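Local coordinates for mevalonate diphosphate decarboxylase (Legionella pneumophila, PDB 3LTO), which probably catalyses the ATP-dependent decarboxylation of mevalonate diphosphate, a step of isoprenoid biosynthesis, at residues S30-T35 and L218-F223; E238-H243 and S254-N259; H262-I267 and P278-D283; L290-D295 and R301-D306. One frame throughout, in Å; residues are numbered along the deposited sequence.

Interaction 1. Residues S30-T35 and L218-F223; sequences SSLSYT and LLLNAF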
loop_
_atom_site.group_PDB
_atom_site.type_symbol
_atom_site.label_atom_id
_atom_site.label_comp_id
_atom_site.label_asym_id
_atom_site.label_seq_id
_atom_site.Cartn_x
_atom_site.Cartn_y
_atom_site.Cartn_z
ATOM N N SER A 30 -2.568 8.621 -6.706
ATOM C CA SER A 30 -3.439 7.533 -7.080
ATOM C C SER A 30 -3.806 7.669 -8.549
ATOM O O SER A 30 -3.568 8.713 -9.175
ATOM C CB SER A 30 -4.710 7.563 -6.233
ATOM O OG SER A 30 -4.405 7.398 -4.862
ATOM N N SER A 31 -4.384 6.603 -9.088
ATOM C CA SER A 31 -4.828 6.583 -10.473
ATOM C C SER A 31 -6.134 5.800 -10.566
ATOM O O SER A 31 -6.368 4.867 -9.793
ATOM C CB SER A 31 -3.750 5.968 -11.375
ATOM O OG SER A 31 -3.401 4.649 -10.976
ATOM N N LEU A 32 -6.991 6.204 -11.500
ATOM C CA LEU A 32 -8.290 5.571 -11.720
ATOM C C LEU A 32 -8.477 5.271 -13.209
ATOM O O LEU A 32 -8.335 6.166 -14.049
ATOM C CB LEU A 32 -9.414 6.502 -11.255
ATOM C CG LEU A 32 -10.838 6.028 -11.533
ATOM C CD1 LEU A 32 -11.259 5.027 -10.481
ATOM C CD2 LEU A 32 -11.774 7.207 -11.520
ATOM N N SER A 33 -8.812 4.026 -13.537
ATOM C CA SER A 33 -8.988 3.663 -14.934
ATOM C C SER A 33 -10.199 2.781 -15.201
ATOM O O SER A 33 -10.732 2.137 -14.296
ATOM C CB SER A 33 -7.729 2.961 -15.450
ATOM O OG SER A 33 -7.492 1.765 -14.725
ATOM N N TYR A 34 -10.628 2.772 -16.458
ATOM C CA TYR A 34 -11.753 1.956 -16.885
ATOM C C TYR A 34 -11.147 0.732 -17.563
ATOM O O TYR A 34 -10.231 0.865 -18.374
ATOM C CB TYR A 34 -12.616 2.708 -17.892
ATOM C CG TYR A 34 -13.847 1.930 -18.315
ATOM C CD1 TYR A 34 -14.808 1.552 -17.379
ATOM C CD2 TYR A 34 -14.038 1.551 -19.642
ATOM C CE1 TYR A 34 -15.925 0.812 -17.751
ATOM C CE2 TYR A 34 -15.155 0.808 -20.023
ATOM C CZ TYR A 34 -16.091 0.444 -19.072
ATOM O OH TYR A 34 -17.192 -0.301 -19.435
ATOM N N THR A 35 -11.644 -0.454 -17.237
ATOM C CA THR A 35 -11.104 -1.662 -17.843
ATOM C C THR A 35 -11.790 -1.921 -19.185
ATOM O O THR A 35 -12.997 -2.118 -19.247
ATOM C CB THR A 35 -11.268 -2.873 -16.887
ATOM O OG1 THR A 35 -10.702 -2.550 -15.607
ATOM C CG2 THR A 35 -10.539 -4.094 -17.436
ATOM N N LEU A 218 -12.558 15.284 -6.859
ATOM C CA LEU A 218 -13.675 15.881 -7.590
ATOM C C LEU A 218 -14.361 14.848 -8.482
ATOM O O LEU A 218 -15.591 14.757 -8.522
ATOM C CB LEU A 218 -13.189 17.063 -8.439
ATOM C CG LEU A 218 -12.693 18.295 -7.673
ATOM C CD1 LEU A 218 -12.121 19.314 -8.646
ATOM C CD2 LEU A 218 -13.843 18.900 -6.887
ATOM N N LEU A 219 -13.557 14.067 -9.192
ATOM C CA LEU A 219 -14.081 13.043 -10.086
ATOM C C LEU A 219 -14.929 12.017 -9.325
ATOM O O LEU A 219 -16.054 11.703 -9.730
ATOM C CB LEU A 219 -12.925 12.341 -10.796
ATOM C CG LEU A 219 -13.316 11.320 -11.861
ATOM C CD1 LEU A 219 -14.234 11.977 -12.903
ATOM C CD2 LEU A 219 -12.053 10.765 -12.516
ATOM N N LEU A 220 -14.390 11.494 -8.227
ATOM C CA LEU A 220 -15.118 10.515 -7.427
ATOM C C LEU A 220 -16.458 11.097 -6.982
ATOM O O LEU A 220 -17.476 10.408 -7.008
ATOM C CB LEU A 220 -14.283 10.094 -6.215
ATOM C CG LEU A 220 -13.638 8.701 -6.205
ATOM C CD1 LEU A 220 -13.426 8.195 -7.605
ATOM C CD2 LEU A 220 -12.319 8.757 -5.441
ATOM N N ASN A 221 -16.456 12.368 -6.584
ATOM C CA ASN A 221 -17.690 13.030 -6.167
ATOM C C ASN A 221 -18.624 13.162 -7.364
ATOM O O ASN A 221 -19.843 13.114 -7.214
ATOM C CB ASN A 221 -17.412 14.427 -5.592
ATOM C CG ASN A 221 -16.816 14.381 -4.192
ATOM O OD1 ASN A 221 -17.270 13.615 -3.334
ATOM N ND2 ASN A 221 -15.807 15.211 -3.951
ATOM N N ALA A 222 -18.049 13.337 -8.550
ATOM C CA ALA A 222 -18.848 13.468 -9.769
ATOM C C ALA A 222 -19.554 12.141 -10.023
ATOM O O ALA A 222 -20.745 12.113 -10.330
ATOM C CB ALA A 222 -17.958 13.830 -10.958
ATOM N N PHE A 223 -18.812 11.044 -9.884
ATOM C CA PHE A 223 -19.376 9.716 -10.076
ATOM C C PHE A 223 -20.543 9.474 -9.112
ATOM O O PHE A 223 -21.634 9.087 -9.534
ATOM C CB PHE A 223 -18.292 8.652 -9.875
ATOM C CG PHE A 223 -17.475 8.379 -11.112
ATOM C CD1 PHE A 223 -17.980 7.570 -12.129
ATOM C CD2 PHE A 223 -16.214 8.945 -11.273
ATOM C CE1 PHE A 223 -17.241 7.327 -13.285
ATOM C CE2 PHE A 223 -15.465 8.709 -12.427
ATOM C CZ PHE A 223 -15.982 7.897 -13.436
#

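Interaction 2. Residues E238-H243 and S254-N259; sequences EFLDMH and SYITDN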
loop_
_atom_site.group_PDB
_atom_site.type_symbol
_atom_site.label_atom_id
_atom_site.label_comp_id
_atom_site.label_asym_id
_atom_site.label_seq_id
_atom_site.Cartn_x
_atom_site.Cartn_y
_atom_site.Cartn_z
ATOM N N GLU A 238 -7.619 17.006 -16.545
ATOM C CA GLU A 238 -6.590 16.033 -16.207
ATOM C C GLU A 238 -5.631 15.684 -17.361
ATOM O O GLU A 238 -4.414 15.804 -17.203
ATOM C CB GLU A 238 -7.250 14.764 -15.652
ATOM C CG GLU A 238 -6.308 13.580 -15.434
ATOM C CD GLU A 238 -5.420 13.711 -14.201
ATOM O OE1 GLU A 238 -5.433 14.771 -13.540
ATOM O OE2 GLU A 238 -4.703 12.736 -13.894
ATOM N N PHE A 239 -6.149 15.276 -18.521
ATOM C CA PHE A 239 -5.237 14.918 -19.607
ATOM C C PHE A 239 -4.518 16.122 -20.213
ATOM O O PHE A 239 -3.375 16.014 -20.657
ATOM C CB PHE A 239 -5.954 14.080 -20.689
ATOM C CG PHE A 239 -6.724 14.879 -21.712
ATOM C CD1 PHE A 239 -6.091 15.417 -22.828
ATOM C CD2 PHE A 239 -8.099 15.043 -21.582
ATOM C CE1 PHE A 239 -6.814 16.104 -23.805
ATOM C CE2 PHE A 239 -8.833 15.730 -22.548
ATOM C CZ PHE A 239 -8.188 16.261 -23.665
ATOM N N LEU A 240 -5.166 17.278 -20.210
ATOM C CA LEU A 240 -4.523 18.473 -20.746
ATOM C C LEU A 240 -3.365 18.875 -19.829
ATOM O O LEU A 240 -2.338 19.380 -20.287
ATOM C CB LEU A 240 -5.533 19.615 -20.891
ATOM C CG LEU A 240 -6.528 19.430 -22.047
ATOM C CD1 LEU A 240 -7.505 20.602 -22.111
ATOM C CD2 LEU A 240 -5.758 19.318 -23.351
ATOM N N ASP A 241 -3.526 18.617 -18.536
ATOM C CA ASP A 241 -2.492 18.917 -17.548
ATOM C C ASP A 241 -1.248 18.141 -17.945
ATOM O O ASP A 241 -0.172 18.707 -18.154
ATOM C CB ASP A 241 -2.950 18.456 -16.163
ATOM C CG ASP A 241 -1.952 18.796 -15.064
ATOM O OD1 ASP A 241 -0.811 19.200 -15.366
ATOM O OD2 ASP A 241 -2.314 18.651 -13.885
HETATM N N MSE A 242 -1.413 16.829 -18.063
HETATM C CA MSE A 242 -0.300 15.974 -18.431
HETATM C C MSE A 242 0.353 16.425 -19.726
HETATM O O MSE A 242 1.567 16.585 -19.776
HETATM C CB MSE A 242 -0.751 14.516 -18.574
HETATM C CG MSE A 242 0.356 13.581 -19.040
HETATM SE SE MSE A 242 -0.074 11.702 -18.899
HETATM C CE MSE A 242 -1.127 11.502 -20.471
ATOM N N HIS A 243 -0.440 16.634 -20.773
ATOM C CA HIS A 243 0.138 17.050 -22.042
ATOM C C HIS A 243 0.854 18.386 -21.969
ATOM O O HIS A 243 1.817 18.595 -22.684
ATOM C CB HIS A 243 -0.925 17.032 -23.150
ATOM C CG HIS A 243 -1.207 15.651 -23.661
ATOM N ND1 HIS A 243 -0.660 15.164 -24.828
ATOM C CD2 HIS A 243 -1.890 14.621 -23.109
ATOM C CE1 HIS A 243 -0.991 13.894 -24.972
ATOM N NE2 HIS A 243 -1.737 13.539 -23.941
ATOM N N SER A 254 5.210 17.554 -28.352
ATOM C CA SER A 254 3.772 17.439 -28.204
ATOM C C SER A 254 3.161 16.381 -29.104
ATOM O O SER A 254 3.546 16.253 -30.266
ATOM C CB SER A 254 3.127 18.797 -28.495
ATOM O OG SER A 254 1.715 18.714 -28.479
ATOM N N TYR A 255 2.216 15.620 -28.553
ATOM C CA TYR A 255 1.513 14.594 -29.316
ATOM C C TYR A 255 0.308 15.269 -29.935
ATOM O O TYR A 255 -0.211 14.836 -30.963
ATOM C CB TYR A 255 1.030 13.469 -28.402
ATOM C CG TYR A 255 2.150 12.744 -27.705
ATOM C CD1 TYR A 255 2.996 11.888 -28.411
ATOM C CD2 TYR A 255 2.368 12.919 -26.342
ATOM C CE1 TYR A 255 4.029 11.221 -27.773
ATOM C CE2 TYR A 255 3.398 12.259 -25.693
ATOM C CZ TYR A 255 4.223 11.411 -26.414
ATOM O OH TYR A 255 5.235 10.762 -25.770
ATOM N N ILE A 256 -0.138 16.337 -29.283
ATOM C CA ILE A 256 -1.280 17.092 -29.761
ATOM C C ILE A 256 -0.799 17.989 -30.896
ATOM O O ILE A 256 0.279 18.567 -30.823
ATOM C CB ILE A 256 -1.884 17.957 -28.627
ATOM C CG1 ILE A 256 -2.579 17.052 -27.603
ATOM C CG2 ILE A 256 -2.853 19.007 -29.206
ATOM C CD1 ILE A 256 -2.907 17.753 -26.286
ATOM N N THR A 257 -1.588 18.072 -31.956
ATOM C CA THR A 257 -1.248 18.914 -33.093
ATOM C C THR A 257 -2.484 19.714 -33.443
ATOM O O THR A 257 -3.523 19.574 -32.797
ATOM C CB THR A 257 -0.889 18.090 -34.339
ATOM O OG1 THR A 257 -2.075 17.444 -34.825
ATOM C CG2 THR A 257 0.179 17.049 -34.015
ATOM N N ASP A 258 -2.372 20.537 -34.483
ATOM C CA ASP A 258 -3.494 21.341 -34.936
ATOM C C ASP A 258 -4.634 20.409 -35.333
ATOM O O ASP A 258 -5.807 20.734 -35.163
ATOM C CB ASP A 258 -3.074 22.222 -36.122
ATOM C CG ASP A 258 -2.520 21.418 -37.285
ATOM O OD1 ASP A 258 -1.805 20.421 -37.046
ATOM O OD2 ASP A 258 -2.792 21.796 -38.446
ATOM N N ASN A 259 -4.287 19.235 -35.848
ATOM C CA ASN A 259 -5.315 18.284 -36.241
ATOM C C ASN A 259 -6.081 17.839 -34.991
ATOM O O ASN A 259 -7.316 17.794 -34.980
ATOM C CB ASN A 259 -4.680 17.092 -36.954
ATOM C CG ASN A 259 -5.710 16.152 -37.542
ATOM O OD1 ASN A 259 -6.763 16.583 -38.002
ATOM N ND2 ASN A 259 -5.407 14.862 -37.542
#

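Interaction 3. Residues H262-I267 and P278-D283; sequences HILSVI and PVVTMD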
loop_
_atom_site.group_PDB
_atom_site.type_symbol
_atom_site.label_atom_id
_atom_site.label_comp_id
_atom_site.label_asym_id
_atom_site.label_seq_id
_atom_site.Cartn_x
_atom_site.Cartn_y
_atom_site.Cartn_z
ATOM N N HIS A 262 -8.383 20.549 -33.611
ATOM C CA HIS A 262 -9.596 20.727 -34.388
ATOM C C HIS A 262 -10.687 19.828 -33.833
ATOM O O HIS A 262 -11.784 20.293 -33.540
ATOM C CB HIS A 262 -9.345 20.393 -35.867
ATOM C CG HIS A 262 -8.364 21.310 -36.530
ATOM N ND1 HIS A 262 -7.645 20.951 -37.650
ATOM C CD2 HIS A 262 -7.984 22.576 -36.228
ATOM C CE1 HIS A 262 -6.865 21.956 -38.010
ATOM N NE2 HIS A 262 -7.052 22.953 -37.164
ATOM N N ILE A 263 -10.379 18.549 -33.648
ATOM C CA ILE A 263 -11.385 17.621 -33.153
ATOM C C ILE A 263 -11.728 17.837 -31.678
ATOM O O ILE A 263 -12.865 17.624 -31.267
ATOM C CB ILE A 263 -10.964 16.146 -33.429
ATOM C CG1 ILE A 263 -12.137 15.212 -33.131
ATOM C CG2 ILE A 263 -9.745 15.765 -32.599
ATOM C CD1 ILE A 263 -13.434 15.602 -33.858
ATOM N N LEU A 264 -10.759 18.272 -30.876
ATOM C CA LEU A 264 -11.045 18.538 -29.466
ATOM C C LEU A 264 -12.009 19.727 -29.398
ATOM O O LEU A 264 -12.969 19.715 -28.636
ATOM C CB LEU A 264 -9.761 18.858 -28.690
ATOM C CG LEU A 264 -8.788 17.694 -28.498
ATOM C CD1 LEU A 264 -7.602 18.141 -27.660
ATOM C CD2 LEU A 264 -9.516 16.541 -27.822
ATOM N N SER A 265 -11.743 20.744 -30.212
ATOM C CA SER A 265 -12.585 21.934 -30.277
ATOM C C SER A 265 -13.989 21.544 -30.726
ATOM O O SER A 265 -14.982 22.064 -30.222
ATOM C CB SER A 265 -11.997 22.940 -31.268
ATOM O OG SER A 265 -12.846 24.061 -31.429
ATOM N N VAL A 266 -14.066 20.623 -31.679
ATOM C CA VAL A 266 -15.356 20.170 -32.170
ATOM C C VAL A 266 -16.135 19.480 -31.051
ATOM O O VAL A 266 -17.334 19.699 -30.887
ATOM C CB VAL A 266 -15.182 19.207 -33.370
ATOM C CG1 VAL A 266 -16.470 18.446 -33.637
ATOM C CG2 VAL A 266 -14.794 20.005 -34.613
ATOM N N ILE A 267 -15.453 18.658 -30.267
ATOM C CA ILE A 267 -16.117 17.963 -29.174
ATOM C C ILE A 267 -16.688 18.965 -28.167
ATOM O O ILE A 267 -17.797 18.783 -27.670
ATOM C CB ILE A 267 -15.144 16.981 -28.462
ATOM C CG1 ILE A 267 -14.815 15.819 -29.403
ATOM C CG2 ILE A 267 -15.769 16.451 -27.187
ATOM C CD1 ILE A 267 -13.652 14.961 -28.951
ATOM N N PRO A 278 -19.403 12.935 -24.806
ATOM C CA PRO A 278 -18.504 11.905 -24.300
ATOM C C PRO A 278 -17.466 12.398 -23.296
ATOM O O PRO A 278 -17.164 13.589 -23.213
ATOM C CB PRO A 278 -17.842 11.407 -25.570
ATOM C CG PRO A 278 -17.625 12.684 -26.312
ATOM C CD PRO A 278 -18.946 13.422 -26.122
ATOM N N VAL A 279 -16.932 11.464 -22.521
ATOM C CA VAL A 279 -15.873 11.787 -21.590
ATOM C C VAL A 279 -14.660 11.594 -22.499
ATOM O O VAL A 279 -14.636 10.666 -23.314
ATOM C CB VAL A 279 -15.863 10.808 -20.403
ATOM C CG1 VAL A 279 -14.512 10.842 -19.701
ATOM C CG2 VAL A 279 -16.979 11.186 -19.427
ATOM N N VAL A 280 -13.674 12.479 -22.378
ATOM C CA VAL A 280 -12.494 12.438 -23.226
ATOM C C VAL A 280 -11.178 12.400 -22.463
ATOM O O VAL A 280 -11.021 13.076 -21.448
ATOM C CB VAL A 280 -12.479 13.673 -24.170
ATOM C CG1 VAL A 280 -11.314 13.585 -25.148
ATOM C CG2 VAL A 280 -13.808 13.766 -24.911
ATOM N N THR A 281 -10.240 11.598 -22.961
ATOM C CA THR A 281 -8.920 11.487 -22.356
ATOM C C THR A 281 -7.899 11.160 -23.415
ATOM O O THR A 281 -8.243 10.728 -24.516
ATOM C CB THR A 281 -8.799 10.350 -21.338
ATOM O OG1 THR A 281 -10.086 10.012 -20.821
ATOM C CG2 THR A 281 -7.911 10.775 -20.215
HETATM N N MSE A 282 -6.641 11.350 -23.035
HETATM C CA MSE A 282 -5.493 11.076 -23.871
HETATM C C MSE A 282 -4.357 10.579 -22.985
HETATM O O MSE A 282 -4.219 11.014 -21.844
HETATM C CB MSE A 282 -4.998 12.337 -24.562
HETATM C CG MSE A 282 -5.963 13.012 -25.503
HETATM SE SE MSE A 282 -5.027 14.418 -26.463
HETATM C CE MSE A 282 -4.238 13.341 -27.874
ATOM N N ASP A 283 -3.547 9.670 -23.516
ATOM C CA ASP A 283 -2.385 9.169 -22.790
ATOM C C ASP A 283 -1.168 9.834 -23.421
ATOM O O ASP A 283 -1.313 10.796 -24.171
ATOM C CB ASP A 283 -2.282 7.651 -22.916
ATOM C CG ASP A 283 -3.370 6.938 -22.151
ATOM O OD1 ASP A 283 -3.656 7.361 -21.002
ATOM O OD2 ASP A 283 -3.931 5.956 -22.689
#

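Interaction 4. Residues L290-D295 and R301-D306; sequences LLYRSD and RQFKSD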
loop_
_atom_site.group_PDB
_atom_site.type_symbol
_atom_site.label_atom_id
_atom_site.label_comp_id
_atom_site.label_asym_id
_atom_site.label_seq_id
_atom_site.Cartn_x
_atom_site.Cartn_y
_atom_site.Cartn_z
ATOM N N LEU A 290 -12.663 8.415 -26.538
ATOM C CA LEU A 290 -14.012 8.831 -26.230
ATOM C C LEU A 290 -14.661 7.732 -25.394
ATOM O O LEU A 290 -14.454 6.546 -25.647
ATOM C CB LEU A 290 -14.825 9.029 -27.511
ATOM C CG LEU A 290 -14.349 10.022 -28.575
ATOM C CD1 LEU A 290 -15.446 10.169 -29.625
ATOM C CD2 LEU A 290 -14.046 11.382 -27.932
ATOM N N LEU A 291 -15.434 8.139 -24.392
ATOM C CA LEU A 291 -16.154 7.217 -23.524
ATOM C C LEU A 291 -17.580 7.726 -23.432
ATOM O O LEU A 291 -17.814 8.887 -23.080
ATOM C CB LEU A 291 -15.517 7.162 -22.132
ATOM C CG LEU A 291 -14.192 6.403 -22.055
ATOM C CD1 LEU A 291 -13.604 6.529 -20.659
ATOM C CD2 LEU A 291 -14.427 4.939 -22.410
ATOM N N TYR A 292 -18.527 6.857 -23.770
ATOM C CA TYR A 292 -19.948 7.191 -23.757
ATOM C C TYR A 292 -20.680 6.254 -22.817
ATOM O O TYR A 292 -20.255 5.120 -22.615
ATOM C CB TYR A 292 -20.556 7.004 -25.151
ATOM C CG TYR A 292 -20.177 8.030 -26.192
ATOM C CD1 TYR A 292 -20.839 9.251 -26.266
ATOM C CD2 TYR A 292 -19.188 7.757 -27.134
ATOM C CE1 TYR A 292 -20.529 10.176 -27.256
ATOM C CE2 TYR A 292 -18.871 8.674 -28.133
ATOM C CZ TYR A 292 -19.546 9.879 -28.187
ATOM O OH TYR A 292 -19.247 10.786 -29.177
ATOM N N ARG A 293 -21.785 6.734 -22.255
ATOM C CA ARG A 293 -22.606 5.919 -21.373
ATOM C C ARG A 293 -23.344 4.898 -22.239
ATOM O O ARG A 293 -23.533 5.116 -23.435
ATOM C CB ARG A 293 -23.634 6.787 -20.647
ATOM C CG ARG A 293 -23.066 7.689 -19.578
ATOM C CD ARG A 293 -24.174 8.388 -18.804
ATOM N NE ARG A 293 -24.393 9.749 -19.279
ATOM C CZ ARG A 293 -25.152 10.074 -20.314
ATOM N NH1 ARG A 293 -25.789 9.135 -20.989
ATOM N NH2 ARG A 293 -25.246 11.338 -20.692
ATOM N N SER A 294 -23.764 3.789 -21.638
ATOM C CA SER A 294 -24.488 2.760 -22.377
ATOM C C SER A 294 -25.760 3.340 -22.985
ATOM O O SER A 294 -26.249 2.836 -23.989
ATOM C CB SER A 294 -24.850 1.595 -21.459
ATOM O OG SER A 294 -25.701 2.032 -20.415
ATOM N N ASP A 295 -26.287 4.405 -22.389
ATOM C CA ASP A 295 -27.500 5.041 -22.910
ATOM C C ASP A 295 -27.205 6.155 -23.920
ATOM O O ASP A 295 -28.110 6.878 -24.330
ATOM C CB ASP A 295 -28.344 5.622 -21.771
ATOM C CG ASP A 295 -27.727 6.866 -21.163
ATOM O OD1 ASP A 295 -26.671 6.755 -20.519
ATOM O OD2 ASP A 295 -28.297 7.964 -21.338
ATOM N N ARG A 301 -23.302 7.733 -32.175
ATOM C CA ARG A 301 -23.414 7.517 -33.612
ATOM C C ARG A 301 -23.644 8.859 -34.309
ATOM O O ARG A 301 -23.143 9.096 -35.409
ATOM C CB ARG A 301 -24.561 6.546 -33.916
ATOM C CG ARG A 301 -24.752 6.240 -35.398
ATOM C CD ARG A 301 -25.839 5.181 -35.634
ATOM N NE ARG A 301 -26.307 5.179 -37.023
ATOM C CZ ARG A 301 -25.527 4.976 -38.084
ATOM N NH1 ARG A 301 -24.229 4.749 -37.925
ATOM N NH2 ARG A 301 -26.037 5.017 -39.309
ATOM N N GLN A 302 -24.388 9.745 -33.659
ATOM C CA GLN A 302 -24.660 11.062 -34.228
ATOM C C GLN A 302 -23.375 11.897 -34.321
ATOM O O GLN A 302 -23.146 12.597 -35.302
ATOM C CB GLN A 302 -25.709 11.793 -33.380
ATOM C CG GLN A 302 -26.010 13.217 -33.826
ATOM C CD GLN A 302 -27.039 13.910 -32.938
ATOM O OE1 GLN A 302 -27.338 15.094 -33.123
ATOM N NE2 GLN A 302 -27.587 13.175 -31.974
ATOM N N PHE A 303 -22.531 11.821 -33.298
ATOM C CA PHE A 303 -21.284 12.576 -33.314
ATOM C C PHE A 303 -20.288 11.990 -34.325
ATOM O O PHE A 303 -19.596 12.724 -35.027
ATOM C CB PHE A 303 -20.661 12.612 -31.913
ATOM C CG PHE A 303 -19.374 13.373 -31.853
ATOM C CD1 PHE A 303 -18.159 12.732 -32.082
ATOM C CD2 PHE A 303 -19.375 14.749 -31.646
ATOM C CE1 PHE A 303 -16.961 13.449 -32.111
ATOM C CE2 PHE A 303 -18.178 15.481 -31.673
ATOM C CZ PHE A 303 -16.971 14.825 -31.907
ATOM N N LYS A 304 -20.216 10.667 -34.394
ATOM C CA LYS A 304 -19.316 10.007 -35.330
ATOM C C LYS A 304 -19.732 10.376 -36.751
ATOM O O LYS A 304 -18.895 10.708 -37.598
ATOM C CB LYS A 304 -19.393 8.489 -35.146
ATOM C CG LYS A 304 -18.603 7.675 -36.166
ATOM C CD LYS A 304 -18.703 6.191 -35.852
ATOM C CE LYS A 304 -17.793 5.362 -36.743
ATOM N NZ LYS A 304 -17.645 3.946 -36.256
ATOM N N SER A 305 -21.035 10.317 -37.000
ATOM C CA SER A 305 -21.580 10.637 -38.309
ATOM C C SER A 305 -21.319 12.089 -38.681
ATOM O O SER A 305 -20.765 12.377 -39.741
ATOM C CB SER A 305 -23.095 10.382 -38.334
ATOM O OG SER A 305 -23.404 9.011 -38.124
ATOM N N ASP A 306 -21.707 13.001 -37.796
ATOM C CA ASP A 306 -21.558 14.423 -38.068
ATOM C C ASP A 306 -20.163 15.038 -37.955
ATOM O O ASP A 306 -19.919 16.098 -38.533
ATOM C CB ASP A 306 -22.530 15.240 -37.200
ATOM C CG ASP A 306 -23.987 14.914 -37.478
ATOM O OD1 ASP A 306 -24.297 14.407 -38.575
ATOM O OD2 ASP A 306 -24.833 15.177 -36.599
#

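Interaction 1. Residues S30-T35 and L218-F223
Leu32 meets the helix 218-223 through one methyl group, CD2. All three apolar contacts converge on that carbon. The closest is to Leu219, with the two CD2 methyls 3.7 Å apart and the side chains crossing obliquely. On the same helix, Phe223 lies one turn on, and its CE2 is 4.1 Å from Leu32 CD2. Here the two side chains slide past each other in opposite directions. Leu219 CD2 also sits in plane at the edge of the Phe223 ring, so the two helix residues form one surface. Leu220 adds the loosest contact, its CD1 end reaching to 4.4 Å from Leu32 CD2. With CG of Leu32 anti to the backbone N, chi1 175°, the CD2 branch is carried out to the helix.

Outside the segments, Trp158 meets the Phe223 ring edge-to-face. Ile231 of the next helix touches both Leu219 and Phe223.

Polar links lie beside this apolar patch. Ser30 N donates to Glu213 OE2, earlier on the same helix. Ser30 OG is hydrogen-bonded to Thr162 OG1 and to Gly310 O of the second subunit.

The contact joins an inner strand of the N-terminal domain's S5-like sheet to a helix of the C-terminal domain, the two-domain build of the GHMP kinase superfamily.

Interaction 2. Residues E238-H243 and S254-N259
Ile256, which packs against His243, has its carbonyl oxygen bound by Ser254, two residues back. Ser254 OG donates to Ile256 O at 2.8 Å. The donor lies in the carbonyl plane, on a lone pair, with a C=O...donor angle of 122°. This bond spans two residues just before the helix that starts at Asp258. Thr257 is the N-cap of that helix. Its OG1 accepts a weak bond from Asn259 N at 3.0 Å.

Across the contact, His243 takes most of the touching. Ile256 CD1 lies 3.7 Å from His243 ND1 and 3.8 Å from His243 CG, so the methyl lies obliquely by the CG-ND1 bond. Ile256 CG1 is anti to its carbonyl carbon, chi1 -71°, and the extended chain beyond it carries CD1 to the histidine. At the next ring atom, His243 CE1 is 3.8 Å from Tyr255 CD2. The two ring planes stand at 79° and their centroids are 5.9 Å apart. Leu240 CD2 touches Ile256 CD1 more loosely, at 4.4 Å.

Phe246 meets both the His243 and the Tyr255 rings edge-to-face. Tyr255 OH is held by Ile190 O, and His243 NE2 is weakly bound to Asp283 O, both beyond the two segments.

Between the segments the contact is by van der Waals packing, with the imidazole's ND1 against a methyl. Shape rather than directed bonds therefore probably sets how the loop 254-257 lies on helix 228-247.

Interaction 3. Residues H262-I267 and P278-D283
Ile267 and Val280 meet through their CG2 methyls, 4.0 Å apart. Ile267 CG2 is the bump of the helix. It points into a shallow hollow of the strand segment, bounded by Val280 CG2 and by the ring of Pro278. Pro278 CG comes within 4.3 Å of Ile267 CG2. The branch is aimed there because Ile267 CG2 is anti to the backbone N while CG1 takes the position beside it.

Val280 is a forked bump that lies against Leu264 and Ile267, two helix residues about one turn apart. Its CG2 branch serves Ile267. Its CG1 branch, anti to the backbone N (chi1 -175°), turns to Leu264, where Leu264 CD2 lies 4.4 Å from Val280 CG1.

The strand alternates. Val280 faces this helix, while Val279 and Thr281 point away. Val279 packs on Trp228 and Ile231 of helix 228-247, so the strand has helices on both faces. A polar tie stands at the edge of the contact, where Trp271 NE1 binds Pro278 O.

Every atom that touches across the contact is carbon, and all four residues are buried. The contact should therefore depend mainly on exclusion of water, probably with moderate packing.

Interaction 4. Residues L290-D295 and R301-D306
Leu290 and Tyr292 lie on a strand that faces the helix 301-306 with reversed register. Leu290 CA is nearest Lys304 CA, at 10.6 Å, and Tyr292 CA is nearest Arg301 CA, at 10.5 Å. A wider pi-type turn occurs at 304-306. Arg301 O accepts from both Ser305 N and Ser305 OG, which reach it from opposite faces of its plane; the OG bond is 2.7 Å.

Phe303 points toward the strand, where Tyr292 and Leu290 meet it. The Tyr292 side chain crosses it at about a right angle and brings its hydroxyl to the base of the phenyl group. Tyr292 OH is 3.6 Å from Phe303 CB and 3.7 Å from Phe303 CD1. Leu290 CD1 touches farther out on the ring, 4.4 Å from Phe303 CE1. Phe270 meets the same ring edge-to-face, and Ile263 and Val266 also touch Phe303.

Past the strand, Arg293 NH1 forms a salt bridge with Asp295 OD1 at 2.6 Å. Arg293 NH2 pairs with Asp276, and Trp228 makes a cation-pi contact with the same arginine.

Strand, helix and sheet order fit the ferredoxin-like C-terminal domain of GHMP proteins, in which this helix follows the third strand.

How the interactions relate
The four contacts follow one another along the chain, each closing before the next opens. Interaction 1 alone joins the N-terminal and C-terminal domains, and its centre lies about 18 to 21 Å from the others. Interactions 2 and 3 share helix 258-274, with centres about 10 Å apart. Interactions 3 and 4, about 12 Å apart, use neighbouring antiparallel strands, 279-281 and 288-292. Val279 N probably bonds Leu291 O between them. Helices 258-274 and 297-308 thus pack together on one sheet, while helix 228-247 lies against strand 279-281 from its other face. Interaction 1 therefore ties the two domains together, while interactions 2 to 4 build the C-terminal one.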